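Local coordinates for mitotic checkpoint control protein kinase BUB1 (Drosophila melanogaster, PDB 6JKK), which works in the mitotic checkpoint and phosphorylates CENP-E during microtubule capture; this chain is its kinase domain, which probably binds ATP, at residues E94-I97 / C98-H102; D171-H174 / A175-I178; S211-M214 / K215-P218. One frame throughout, in Å; residues are numbered along the deposited sequence.

Contact 1: residues E94-I97 / C98-H102; sequences EFYI and CLEIH
Y96 and E100 meet one turn apart on helix 92-104, with the CG methylene of E100 over one face of the tyrosine ring. CG of E100 comes to 3.5 Å from CE1 of Y96. The E100 chain is bent at chi2 (-54°), and its carboxylate plane lies 13° from that of the ring. F95 and L99 make the same kind of CH-pi contact: CD1 of L99 sits over the centre of the F95 ring, 3.8 Å from the centroid, and CG of L99 is 3.7 Å from CE1 of F95. Between the buried I97 and I101, CG2 of I97 touches CD1 of I101 at 3.8 Å. Beneath these pairs run i to i+4 backbone bonds, among them L99 N to F95 O at 2.9 Å and I101 N to I97 O at 2.8 Å. This is the alpha-C helix of a protein kinase. Its E94 makes a salt bridge with K85, the predicted ATP-binding lysine, as in kinases with this helix turned in. C98, one turn on, packs with I101 against F208 of the DFG motif, consistent with a regulatory-spine position. Farther out, Y96 OH is hydrogen-bonded to D213 OD2, and E100 OE1 makes a salt bridge with R104. A water weakly bridges Y96 O and E100 OE2. F24 and Y27 of helix 24-28 pack on L99, and I28 on F95.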
ATOM      1  N   GLU A  94      -2.951  13.801  -1.977  1.00 19.71           N
ATOM      2  CA  GLU A  94      -3.084  12.458  -2.522  1.00 17.77           C
ATOM      3  C   GLU A  94      -3.007  12.454  -4.057  1.00 17.48           C
ATOM      4  O   GLU A  94      -2.340  11.600  -4.650  1.00 17.20           O
ATOM      5  CB  GLU A  94      -4.380  11.813  -2.033  1.00 13.70           C
ATOM      6  CG  GLU A  94      -4.666  10.464  -2.656  1.00 14.97           C
ATOM      7  CD  GLU A  94      -5.833   9.783  -1.992  1.00 20.49           C
ATOM      8  OE1 GLU A  94      -6.436  10.393  -1.083  1.00 17.02           O
ATOM      9  OE2 GLU A  94      -6.137   8.642  -2.377  1.00 22.01           O
ATOM     10  N   PHE A  95      -3.665  13.426  -4.690  1.00 13.34           N
ATOM     11  CA  PHE A  95      -3.660  13.556  -6.142  1.00 13.82           C
ATOM     12  C   PHE A  95      -2.229  13.846  -6.600  1.00 16.92           C
ATOM     13  O   PHE A  95      -1.740  13.227  -7.551  1.00 14.23           O
ATOM     14  CB  PHE A  95      -4.632  14.670  -6.579  1.00 11.96           C
ATOM     15  CG  PHE A  95      -4.983  14.660  -8.053  1.00 11.68           C
ATOM     16  CD1 PHE A  95      -4.769  13.533  -8.841  1.00 16.19           C
ATOM     17  CD2 PHE A  95      -5.519  15.803  -8.654  1.00 15.63           C
ATOM     18  CE1 PHE A  95      -5.092  13.538 -10.202  1.00 14.24           C
ATOM     19  CE2 PHE A  95      -5.846  15.819 -10.008  1.00 14.32           C
ATOM     20  CZ  PHE A  95      -5.630  14.691 -10.787  1.00 16.69           C
ATOM     21  N   TYR A  96      -1.544  14.753  -5.904  1.00 13.47           N
ATOM     22  CA  TYR A  96      -0.149  15.068  -6.232  1.00 13.54           C
ATOM     23  C   TYR A  96       0.754  13.829  -6.220  1.00 19.25           C
ATOM     24  O   TYR A  96       1.471  13.578  -7.190  1.00 16.35           O
ATOM     25  CB  TYR A  96       0.427  16.134  -5.283  1.00 16.28           C
ATOM     26  CG  TYR A  96       1.947  16.211  -5.351  1.00 21.29           C
ATOM     27  CD1 TYR A  96       2.584  16.885  -6.388  1.00 21.10           C
ATOM     28  CD2 TYR A  96       2.743  15.595  -4.385  1.00 15.44           C
ATOM     29  CE1 TYR A  96       3.974  16.939  -6.466  1.00 24.30           C
ATOM     30  CE2 TYR A  96       4.137  15.645  -4.452  1.00 16.97           C
ATOM     31  CZ  TYR A  96       4.741  16.321  -5.492  1.00 21.78           C
ATOM     32  OH  TYR A  96       6.118  16.384  -5.568  1.00 20.76           O
ATOM     33  N   ILE A  97       0.724  13.073  -5.125  1.00 13.92           N
ATOM     34  CA  ILE A  97       1.564  11.879  -5.008  1.00 13.21           C
ATOM     35  C   ILE A  97       1.301  10.901  -6.154  1.00 14.65           C
ATOM     36  O   ILE A  97       2.235  10.397  -6.784  1.00 14.92           O
ATOM     37  CB  ILE A  97       1.356  11.147  -3.656  1.00 10.23           C
ATOM     38  CG1 ILE A  97       1.863  11.997  -2.479  1.00 18.13           C
ATOM     39  CG2 ILE A  97       2.031   9.770  -3.686  1.00 11.27           C
ATOM     40  CD1 ILE A  97       3.361  12.332  -2.523  1.00 17.95           C
ATOM     41  N   CYS A  98       0.027  10.641  -6.429  1.00 14.13           N
ATOM     42  CA  CYS A  98      -0.347   9.678  -7.459  0.50 13.58           C
ATOM     43  C   CYS A  98       0.103  10.120  -8.837  1.00 12.32           C
ATOM     44  O   CYS A  98       0.593   9.313  -9.628  1.00 16.60           O
ATOM     45  CB  CYS A  98      -1.854   9.449  -7.459  0.50 15.54           C
ATOM     46  SG  CYS A  98      -2.398   8.454  -6.080  0.50 12.06           S
ATOM     47  N   LEU A  99      -0.060  11.406  -9.125  1.00 13.07           N
ATOM     48  CA  LEU A  99       0.414  11.950 -10.391  1.00 14.45           C
ATOM     49  C   LEU A  99       1.929  11.745 -10.507  1.00 16.21           C
ATOM     50  O   LEU A  99       2.434  11.339 -11.565  1.00 17.15           O
ATOM     51  CB  LEU A  99       0.063  13.439 -10.487  1.00 13.62           C
ATOM     52  CG  LEU A  99      -1.420  13.753 -10.705  1.00 15.19           C
ATOM     53  CD1 LEU A  99      -1.714  15.230 -10.443  1.00 13.99           C
ATOM     54  CD2 LEU A  99      -1.845  13.370 -12.119  1.00 15.47           C
ATOM     55  N   GLU A 100       2.653  12.018  -9.420  1.00 16.90           N
ATOM     56  CA  GLU A 100       4.118  11.912  -9.438  1.00 18.34           C
ATOM     57  C   GLU A 100       4.565  10.476  -9.614  1.00 16.64           C
ATOM     58  O   GLU A 100       5.491  10.201 -10.376  1.00 14.60           O
ATOM     59  CB  GLU A 100       4.739  12.500  -8.165  1.00 16.42           C
ATOM     60  CG  GLU A 100       4.894  14.019  -8.192  1.00 20.47           C
ATOM     61  CD  GLU A 100       5.659  14.506  -9.412  1.00 24.19           C
ATOM     62  OE1 GLU A 100       6.881  14.252  -9.499  1.00 25.31           O
ATOM     63  OE2 GLU A 100       5.034  15.128 -10.290  1.00 30.58           O
ATOM     64  N   ILE A 101       3.916   9.557  -8.904  1.00 15.91           N
ATOM     65  CA  ILE A 101       4.247   8.149  -9.053  1.00 14.73           C
ATOM     66  C   ILE A 101       4.162   7.745 -10.527  1.00 17.00           C
ATOM     67  O   ILE A 101       5.103   7.171 -11.091  1.00 15.87           O
ATOM     68  CB  ILE A 101       3.331   7.254  -8.198  1.00 13.35           C
ATOM     69  CG1 ILE A 101       3.723   7.354  -6.722  1.00 15.16           C
ATOM     70  CG2 ILE A 101       3.451   5.803  -8.645  1.00 15.21           C
ATOM     71  CD1 ILE A 101       2.742   6.688  -5.776  1.00 18.30           C
ATOM     72  N   HIS A 102       3.049   8.076 -11.168  1.00 12.55           N
ATOM     73  CA  HIS A 102       2.862   7.654 -12.552  1.00 13.37           C
ATOM     74  C   HIS A 102       3.713   8.469 -13.527  1.00 18.14           C
ATOM     75  O   HIS A 102       3.978   8.037 -14.647  1.00 20.16           O
ATOM     76  CB  HIS A 102       1.369   7.617 -12.915  1.00 21.30           C
ATOM     77  CG  HIS A 102       0.646   6.474 -12.269  1.00 20.02           C
ATOM     78  ND1 HIS A 102       0.563   5.223 -12.846  1.00 19.52           N
ATOM     79  CD2 HIS A 102       0.023   6.375 -11.069  1.00 17.23           C
ATOM     80  CE1 HIS A 102      -0.093   4.409 -12.037  1.00 16.43           C
ATOM     81  NE2 HIS A 102      -0.435   5.085 -10.953  1.00 15.85           N
TER
HETATM   82  O   HOH W   1       1.973  16.123  -9.397  1.00 26.28           O

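Contact 2: residues D171-H174 / A175-I178; sequences DHLH and AMGI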
ATOM      1  N   ASP A 171      10.209  -1.655  -3.316  1.00 16.50           N
ATOM      2  CA  ASP A 171      11.532  -1.336  -3.845  1.00 17.93           C
ATOM      3  C   ASP A 171      11.434  -0.308  -4.976  1.00 14.79           C
ATOM      4  O   ASP A 171      12.149   0.698  -4.984  1.00 15.44           O
ATOM      5  CB  ASP A 171      12.225  -2.613  -4.333  1.00 15.45           C
ATOM      6  CG  ASP A 171      13.735  -2.458  -4.466  1.00 23.12           C
ATOM      7  OD1 ASP A 171      14.356  -1.775  -3.621  1.00 21.31           O
ATOM      8  OD2 ASP A 171      14.305  -3.034  -5.417  1.00 24.13           O
ATOM      9  N   HIS A 172      10.534  -0.544  -5.925  1.00 11.04           N
ATOM     10  CA  HIS A 172      10.371   0.391  -7.035  1.00 13.94           C
ATOM     11  C   HIS A 172       9.786   1.722  -6.575  1.00 17.38           C
ATOM     12  O   HIS A 172      10.105   2.768  -7.141  1.00 14.53           O
ATOM     13  CB  HIS A 172       9.505  -0.214  -8.143  1.00 14.74           C
ATOM     14  CG  HIS A 172      10.234  -1.192  -9.013  1.00 26.12           C
ATOM     15  ND1 HIS A 172      10.401  -2.517  -8.669  1.00 29.43           N
ATOM     16  CD2 HIS A 172      10.846  -1.036 -10.210  1.00 25.23           C
ATOM     17  CE1 HIS A 172      11.084  -3.135  -9.615  1.00 25.33           C
ATOM     18  NE2 HIS A 172      11.362  -2.259 -10.565  1.00 30.69           N
ATOM     19  N   LEU A 173       8.932   1.689  -5.554  1.00 13.88           N
ATOM     20  CA  LEU A 173       8.372   2.936  -5.020  1.00 16.56           C
ATOM     21  C   LEU A 173       9.457   3.794  -4.364  1.00 19.19           C
ATOM     22  O   LEU A 173       9.512   5.008  -4.564  1.00 15.05           O
ATOM     23  CB  LEU A 173       7.250   2.646  -4.014  1.00 13.14           C
ATOM     24  CG  LEU A 173       6.505   3.876  -3.486  1.00 13.77           C
ATOM     25  CD1 LEU A 173       5.544   4.414  -4.537  1.00 16.42           C
ATOM     26  CD2 LEU A 173       5.755   3.564  -2.204  1.00 12.74           C
ATOM     27  N   HIS A 174      10.318   3.161  -3.572  1.00 15.40           N
ATOM     28  CA  HIS A 174      11.380   3.892  -2.897  1.00 12.98           C
ATOM     29  C   HIS A 174      12.408   4.419  -3.907  1.00 19.95           C
ATOM     30  O   HIS A 174      12.983   5.486  -3.719  1.00 18.96           O
ATOM     31  CB  HIS A 174      12.023   3.011  -1.816  1.00 14.29           C
ATOM     32  CG  HIS A 174      11.117   2.744  -0.650  1.00 16.90           C
ATOM     33  ND1 HIS A 174      11.484   1.949   0.415  1.00 14.71           N
ATOM     34  CD2 HIS A 174       9.859   3.172  -0.387  1.00 16.80           C
ATOM     35  CE1 HIS A 174      10.490   1.903   1.287  1.00 17.11           C
ATOM     36  NE2 HIS A 174       9.492   2.636   0.824  1.00 16.98           N
ATOM     37  N   ALA A 175      12.607   3.692  -5.001  1.00 15.51           N
ATOM     38  CA  ALA A 175      13.532   4.134  -6.045  1.00 21.34           C
ATOM     39  C   ALA A 175      13.065   5.431  -6.702  1.00 20.06           C
ATOM     40  O   ALA A 175      13.861   6.172  -7.297  1.00 18.26           O
ATOM     41  CB  ALA A 175      13.703   3.047  -7.090  1.00 23.77           C
ATOM     42  N   MET A 176      11.764   5.687  -6.608  1.00 15.16           N
ATOM     43  CA  MET A 176      11.165   6.915  -7.117  1.00 18.29           C
ATOM     44  C   MET A 176      11.136   8.012  -6.049  1.00 22.08           C
ATOM     45  O   MET A 176      10.643   9.114  -6.298  1.00 22.33           O
ATOM     46  CB  MET A 176       9.745   6.639  -7.630  1.00 20.91           C
ATOM     47  CG  MET A 176       9.697   5.817  -8.924  1.00 25.74           C
ATOM     48  SD  MET A 176       8.030   5.582  -9.595  1.00 26.95           S
ATOM     49  CE  MET A 176       7.414   4.239  -8.569  1.00 27.34           C
ATOM     50  N   GLY A 177      11.661   7.715  -4.860  1.00 22.14           N
ATOM     51  CA  GLY A 177      11.749   8.711  -3.798  1.00 20.12           C
ATOM     52  C   GLY A 177      10.438   8.965  -3.075  1.00 21.08           C
ATOM     53  O   GLY A 177      10.214  10.048  -2.519  1.00 20.59           O
ATOM     54  N   ILE A 178       9.567   7.961  -3.069  1.00 14.38           N
ATOM     55  CA  ILE A 178       8.278   8.081  -2.394  1.00 11.82           C
ATOM     56  C   ILE A 178       8.164   7.092  -1.231  1.00 15.71           C
ATOM     57  O   ILE A 178       8.476   5.907  -1.384  1.00 17.04           O
ATOM     58  CB  ILE A 178       7.109   7.856  -3.386  1.00 17.96           C
ATOM     59  CG1 ILE A 178       7.205   8.842  -4.558  1.00 17.01           C
ATOM     60  CG2 ILE A 178       5.748   7.971  -2.671  1.00 13.78           C
ATOM     61  CD1 ILE A 178       6.616  10.211  -4.250  1.00 20.14           C
TER
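L173 and I178 cross at a slant where the chain turns out of helix 156-175. The leucine sends CG anti to its backbone N (chi1 -175°), and this carries CD1 round to I178, where it lies 4.0 Å from CB and equally far from CG2. CG of the same leucine rests 3.5 Å from the carbonyl O of I178. The H174 ring comes to that carbonyl from another direction, edge on: its CD2 carbon is 3.2 Å from I178 O, close to the plane of the ring. The neighbouring ring nitrogen, NE2, is hydrogen-bonded to D248, which fixes the rotation of the imidazole, while Y245 packs against the ring. M176 folds back along the helix; a bend at chi3 (-80°) brings CE within 3.4 Å of H172 O, so that the methyl sits against the last turn. The backbone here is a Schellman motif closing the alpha-E helix of the kinase C-lobe just ahead of the catalytic loop. I178 N reaches back to L173 O in a weak bond of 3.3 Å, and G177 N points to H174 O, an acceptor whose position is less certain. G177 makes the turn with a positive phi of 78°, a conformation that favours glycine. M176 N also binds L173 O, at 3.1 Å, from well above the carbonyl plane. Outside the turn, I101 of helix 92-104 packs on L173, Y114 touches both H172 and L173, and M176 O accepts a hydrogen bond from R104.

Contact 3: residues S211-M214 / K215-P218; sequences SIDM and KLFP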
ATOM      1  N   SER A 211       1.303   9.998   1.878  1.00 17.42           N
ATOM      2  CA  SER A 211       2.625   9.603   1.399  1.00 13.49           C
ATOM      3  C   SER A 211       3.612  10.763   1.483  1.00 17.92           C
ATOM      4  O   SER A 211       3.210  11.923   1.623  1.00 20.99           O
ATOM      5  CB  SER A 211       2.549   9.045  -0.027  1.00 13.77           C
ATOM      6  OG  SER A 211       1.815   7.832  -0.044  1.00 12.78           O
ATOM      7  N   ILE A 212       4.901  10.444   1.412  1.00 19.89           N
ATOM      8  CA  ILE A 212       5.956  11.449   1.529  1.00 22.28           C
ATOM      9  C   ILE A 212       6.802  11.486   0.260  1.00 20.82           C
ATOM     10  O   ILE A 212       7.272  10.444  -0.192  1.00 22.29           O
ATOM     11  CB  ILE A 212       6.870  11.128   2.724  1.00 19.06           C
ATOM     12  CG1 ILE A 212       6.064  11.095   4.025  1.00 22.83           C
ATOM     13  CG2 ILE A 212       8.028  12.124   2.818  1.00 21.82           C
ATOM     14  CD1 ILE A 212       6.842  10.526   5.197  1.00 26.26           C
ATOM     15  N   ASP A 213       6.989  12.672  -0.318  1.00 19.38           N
ATOM     16  CA  ASP A 213       7.853  12.810  -1.484  1.00 19.76           C
ATOM     17  C   ASP A 213       9.220  13.338  -1.065  1.00 24.88           C
ATOM     18  O   ASP A 213       9.369  14.521  -0.755  1.00 24.79           O
ATOM     19  CB  ASP A 213       7.220  13.723  -2.542  1.00 19.59           C
ATOM     20  CG  ASP A 213       8.049  13.814  -3.814  1.00 21.68           C
ATOM     21  OD1 ASP A 213       9.081  13.111  -3.922  1.00 21.52           O
ATOM     22  OD2 ASP A 213       7.667  14.594  -4.710  1.00 20.19           O
ATOM     23  N   MET A 214      10.214  12.452  -1.067  1.00 18.90           N
ATOM     24  CA  MET A 214      11.564  12.814  -0.642  1.00 21.10           C
ATOM     25  C   MET A 214      12.251  13.782  -1.605  1.00 25.24           C
ATOM     26  O   MET A 214      13.215  14.453  -1.228  1.00 26.15           O
ATOM     27  CB  MET A 214      12.420  11.556  -0.454  1.00 21.68           C
ATOM     28  CG  MET A 214      11.919  10.629   0.636  1.00 21.71           C
ATOM     29  SD  MET A 214      11.921  11.412   2.259  1.00 26.83           S
ATOM     30  CE  MET A 214      13.679  11.478   2.590  1.00 28.68           C
ATOM     31  N   LYS A 215      11.758  13.861  -2.841  1.00 22.40           N
ATOM     32  CA  LYS A 215      12.348  14.752  -3.842  1.00 29.64           C
ATOM     33  C   LYS A 215      12.062  16.225  -3.542  1.00 29.03           C
ATOM     34  O   LYS A 215      12.679  17.121  -4.125  1.00 30.76           O
ATOM     35  CB  LYS A 215      11.877  14.385  -5.255  1.00 25.45           C
ATOM     36  CG  LYS A 215      12.379  13.025  -5.740  1.00 30.00           C
ATOM     37  CD  LYS A 215      12.282  12.895  -7.261  1.00 32.69           C
ATOM     38  CE  LYS A 215      12.688  11.501  -7.733  1.00 33.69           C
ATOM     39  NZ  LYS A 215      14.129  11.202  -7.466  1.00 33.81           N
ATOM     40  N   LEU A 216      11.131  16.467  -2.625  1.00 27.64           N
ATOM     41  CA  LEU A 216      10.789  17.827  -2.214  1.00 26.82           C
ATOM     42  C   LEU A 216      11.648  18.299  -1.043  1.00 31.07           C
ATOM     43  O   LEU A 216      11.513  19.435  -0.586  1.00 29.65           O
ATOM     44  CB  LEU A 216       9.309  17.912  -1.842  1.00 24.99           C
ATOM     45  CG  LEU A 216       8.317  17.750  -2.990  1.00 29.32           C
ATOM     46  CD1 LEU A 216       6.889  17.921  -2.500  1.00 28.86           C
ATOM     47  CD2 LEU A 216       8.624  18.747  -4.087  1.00 31.23           C
ATOM     48  N   PHE A 217      12.530  17.427  -0.563  1.00 27.84           N
ATOM     49  CA  PHE A 217      13.377  17.745   0.580  1.00 29.36           C
ATOM     50  C   PHE A 217      14.843  17.633   0.189  1.00 31.67           C
ATOM     51  O   PHE A 217      15.168  16.998  -0.814  1.00 32.60           O
ATOM     52  CB  PHE A 217      13.060  16.793   1.741  1.00 31.94           C
ATOM     53  CG  PHE A 217      11.643  16.884   2.229  1.00 34.55           C
ATOM     54  CD1 PHE A 217      11.087  18.114   2.555  1.00 34.95           C
ATOM     55  CD2 PHE A 217      10.863  15.741   2.354  1.00 34.71           C
ATOM     56  CE1 PHE A 217       9.781  18.207   3.002  1.00 37.21           C
ATOM     57  CE2 PHE A 217       9.557  15.825   2.800  1.00 28.52           C
ATOM     58  CZ  PHE A 217       9.015  17.061   3.122  1.00 33.64           C
ATOM     59  N   PRO A 218      15.738  18.261   0.970  1.00 38.43           N
ATOM     60  CA  PRO A 218      17.167  18.085   0.698  1.00 45.00           C
ATOM     61  C   PRO A 218      17.565  16.618   0.743  1.00 45.26           C
ATOM     62  O   PRO A 218      16.938  15.827   1.457  1.00 38.87           O
ATOM     63  CB  PRO A 218      17.834  18.814   1.866  1.00 47.46           C
ATOM     64  CG  PRO A 218      16.848  19.843   2.284  1.00 48.78           C
ATOM     65  CD  PRO A 218      15.495  19.220   2.064  1.00 44.94           C
TER
HETATM   66  O   HOH W   2      15.173  13.814   0.509  1.00 29.24           O
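D213 and K215 close an Asx turn where the strand 212-213 of the kinase activation segment, shortly after the DFG motif, runs into a 3-10 turn. The aspartate holds CG anti to its backbone N (chi1 -176°), swinging the carboxylate forward along the chain, and OD1 takes the backbone N-H of K215 at 3.0 Å. The donor stands well above the carboxylate plane. The same conformation lays OD1 against the CB of K215 at 3.3 Å and sets OD2 3.7 Å from CG of L216, whose side chain crosses the aspartate at about a right angle. The lysine leads its own amine away; NZ is not in contact with the carboxylate, and OD2 is instead held by R104, in a salt bridge, and by Y96 OH, while OD1 has a further hydrogen bond elsewhere in the structure. Backbone bonds tighten the turn: L216 N to D213 O at 3.2 Å and F217 N to M214 O at 3.1 Å, both approaching from above the carbonyl plane. M214 is bent at chi2 and chi3, which brings its thioether loosely alongside F217; F223 and Y245 pack on it as well. The side chain of F217 starts out toward the strand, and CD2 of its ring comes within 3.7 Å of D213 O. At the ring's edge, near its plane, the I212 methyl CG2 packs 4.0 Å from CE2 of F217.

Contact 1 is the most buried, six of its eight touching residues being enclosed, and is regular helix with aliphatic carbons over ring faces. Contacts 2 and 3 are partly buried turns in which backbone turn bonds stand beside a little apolar packing: a Schellman ending at 171-178, an Asx turn at 211-218. These two lie side by side, since strands 178-179 and 212-213 form a small antiparallel sheet, joined at one end by a probable hydrogen bond from M214 N to G177 O. Contact 1 packs against both: I101 on L173 and I97 on I178 of contact 2, and I97 on S211 of contact 3. R104, at the end of helix 92-104, binds polar atoms of all three.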